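Side-chain contact in pumilio domain-containing protein C56F2.08c (Schizosaccharomyces pombe, PDB 6NX5), which probably binds AU-rich sequences in the 3' untranslated regions of messenger RNAs, the chain here being its RNA recognition motif (RRM) domain: residues A[51-54]-A[55-59]. Residues are numbered along the deposited sequence; the frame is centred on the assembly and turned at random.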
ATOM      1  N   SER A  51       2.011  10.596  13.778  1.00  9.53           N
ATOM      2  CA  SER A  51       1.624  11.400  12.613  1.00  9.39           C
ATOM      3  C   SER A  51       0.654  10.637  11.715  1.00 10.90           C
ATOM      4  O   SER A  51      -0.351  11.196  11.245  1.00 10.80           O
ATOM      5  CB  SER A  51       2.851  11.828  11.795  1.00 18.27           C
ATOM      6  OG  SER A  51       3.760  12.615  12.546  1.00 25.14           O
ATOM      7  N   ALA A  52       0.938   9.357  11.462  1.00  8.82           N
ATOM      8  CA  ALA A  52       0.055   8.564  10.605  1.00  8.92           C
ATOM      9  C   ALA A  52      -1.341   8.419  11.208  1.00  9.26           C
ATOM     10  O   ALA A  52      -2.340   8.463  10.478  1.00  9.83           O
ATOM     11  CB  ALA A  52       0.664   7.182  10.336  1.00  8.14           C
ATOM     12  N   ILE A  53      -1.430   8.176  12.525  1.00  8.95           N
ATOM     13  CA  ILE A  53      -2.741   8.051  13.172  1.00  9.32           C
ATOM     14  C   ILE A  53      -3.522   9.352  13.045  1.00 10.26           C
ATOM     15  O   ILE A  53      -4.714   9.355  12.714  1.00 10.85           O
ATOM     16  CB  ILE A  53      -2.578   7.661  14.654  1.00  8.87           C
ATOM     17  CG1 ILE A  53      -2.025   6.242  14.785  1.00  8.03           C
ATOM     18  CG2 ILE A  53      -3.927   7.783  15.409  1.00  9.42           C
ATOM     19  CD1 ILE A  53      -1.586   5.932  16.231  1.00  7.57           C
ATOM     20  N   VAL A  54      -2.869  10.478  13.319  1.00 10.47           N
ATOM     21  CA  VAL A  54      -3.563  11.762  13.255  1.00 11.41           C
ATOM     22  C   VAL A  54      -4.046  12.044  11.839  1.00 12.01           C
ATOM     23  O   VAL A  54      -5.173  12.513  11.639  1.00 12.80           O
ATOM     24  CB  VAL A  54      -2.650  12.882  13.780  1.00 12.42           C
ATOM     25  CG1 VAL A  54      -3.204  14.273  13.393  1.00 14.52           C
ATOM     26  CG2 VAL A  54      -2.535  12.756  15.297  1.00 11.94           C
ATOM     27  N   ALA A  55      -3.203  11.764  10.837  1.00 11.70           N
ATOM     28  CA  ALA A  55      -3.599  11.956   9.442  1.00 12.27           C
ATOM     29  C   ALA A  55      -4.782  11.073   9.074  1.00 12.44           C
ATOM     30  O   ALA A  55      -5.744  11.529   8.433  1.00 13.27           O
ATOM     31  CB  ALA A  55      -2.409  11.669   8.515  1.00 11.85           C
ATOM     32  N   ARG A  56      -4.729   9.798   9.460  1.00 11.71           N
ATOM     33  CA  ARG A  56      -5.823   8.878   9.170  1.00 11.87           C
ATOM     34  C   ARG A  56      -7.125   9.369   9.794  1.00 12.60           C
ATOM     35  O   ARG A  56      -8.176   9.377   9.145  1.00 13.31           O
ATOM     36  CB  ARG A  56      -5.450   7.477   9.679  1.00 12.81           C
ATOM     37  CG  ARG A  56      -6.355   6.344   9.182  1.00 15.16           C
ATOM     38  CD  ARG A  56      -7.629   6.171  10.006  1.00 13.14           C
ATOM     39  NE  ARG A  56      -7.387   6.351  11.436  1.00 15.19           N
ATOM     40  CZ  ARG A  56      -6.908   5.409  12.240  1.00 13.02           C
ATOM     41  NH1 ARG A  56      -6.637   4.204  11.776  1.00 12.35           N
ATOM     42  NH2 ARG A  56      -6.706   5.674  13.517  1.00 14.08           N
ATOM     43  N   ASP A  57      -7.076   9.771  11.065  1.00 12.49           N
ATOM     44  CA  ASP A  57      -8.271  10.279  11.735  1.00 13.23           C
ATOM     45  C   ASP A  57      -8.788  11.540  11.066  1.00 14.24           C
ATOM     46  O   ASP A  57     -10.008  11.763  10.994  1.00 15.95           O
ATOM     47  CB  ASP A  57      -7.958  10.595  13.196  1.00 12.96           C
ATOM     48  CG  ASP A  57      -7.816   9.362  14.044  1.00 14.05           C
ATOM     49  OD1 ASP A  57      -7.449   9.517  15.224  1.00 16.78           O
ATOM     50  OD2 ASP A  57      -8.057   8.249  13.535  1.00 16.06           O
ATOM     51  N   ALA A  58      -7.882  12.407  10.615  1.00 14.28           N
ATOM     52  CA  ALA A  58      -8.329  13.672  10.037  1.00 15.30           C
ATOM     53  C   ALA A  58      -8.925  13.499   8.644  1.00 15.85           C
ATOM     54  O   ALA A  58      -9.798  14.281   8.250  1.00 18.22           O
ATOM     55  CB  ALA A  58      -7.174  14.659   9.988  1.00 15.30           C
ATOM     56  N   LEU A  59      -8.478  12.493   7.889  1.00 15.63           N
ATOM     57  CA  LEU A  59      -8.822  12.405   6.480  1.00 15.82           C
ATOM     58  C   LEU A  59      -9.723  11.240   6.119  1.00 15.85           C
ATOM     59  O   LEU A  59     -10.403  11.326   5.089  1.00 19.16           O
ATOM     60  CB  LEU A  59      -7.548  12.325   5.624  1.00 15.36           C
ATOM     61  CG  LEU A  59      -6.669  13.576   5.658  1.00 15.56           C
ATOM     62  CD1 LEU A  59      -5.325  13.324   4.960  1.00 19.59           C
ATOM     63  CD2 LEU A  59      -7.389  14.774   5.039  1.00 21.72           C
TER
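Ile-53 and Asp-57, one turn apart on helix 49-59, lie side by side and point the same way, with Ile-53 CG2 3.9 Å from Asp-57 OD1. The side chain of Arg-56 slants across Ile-53 and brings NH2 to 4.0 Å from the same methyl, which thus borders both partners of a salt bridge between sequence neighbours. CG of Arg-56 stands anti to the backbone N (chi1 -167°), and bends at chi2 and chi3 fold the chain back toward Asp-57. The guanidinium grips the carboxylate side-on: NE and NH2 both donate to Asp-57 OD2, each at 2.9 Å. NE takes the anti side of that oxygen and NH2 the syn side. The acceptor lies close to the guanidinium plane, yet both nitrogens reach it from the same face of the carboxylate, about 30° out of its plane. With an alanine in place of Arg-56 both donors to OD2 are gone, which would probably leave the Asp-57 carboxylate without its charged mate and freer to turn. This charged, partly solvent-exposed flank touches Ile-53 loosely. The backbone beneath is tighter: the amides of Ala-55, Arg-56 and Asp-57 bond almost straight to the carbonyls of Ser-51, Ala-52 and Ile-53, while the bond from Ala-58 N to Val-54 O, 2.9 Å long, is bent to 146°. Val-54 lies on an exposed side, whereas Ala-52 and Ala-55 are buried. Through those two small residues the helix packs on the four-stranded antiparallel sheet of the RRM fold, against Leu-6 of strand 4-9 and Tyr-46 of strand 42-46; Ile-53 and Arg-56 rest on Leu-75 of the edge strand 72-75, and Tyr-27, in a loop, packs against Ala-55, Ala-58 and Leu-59.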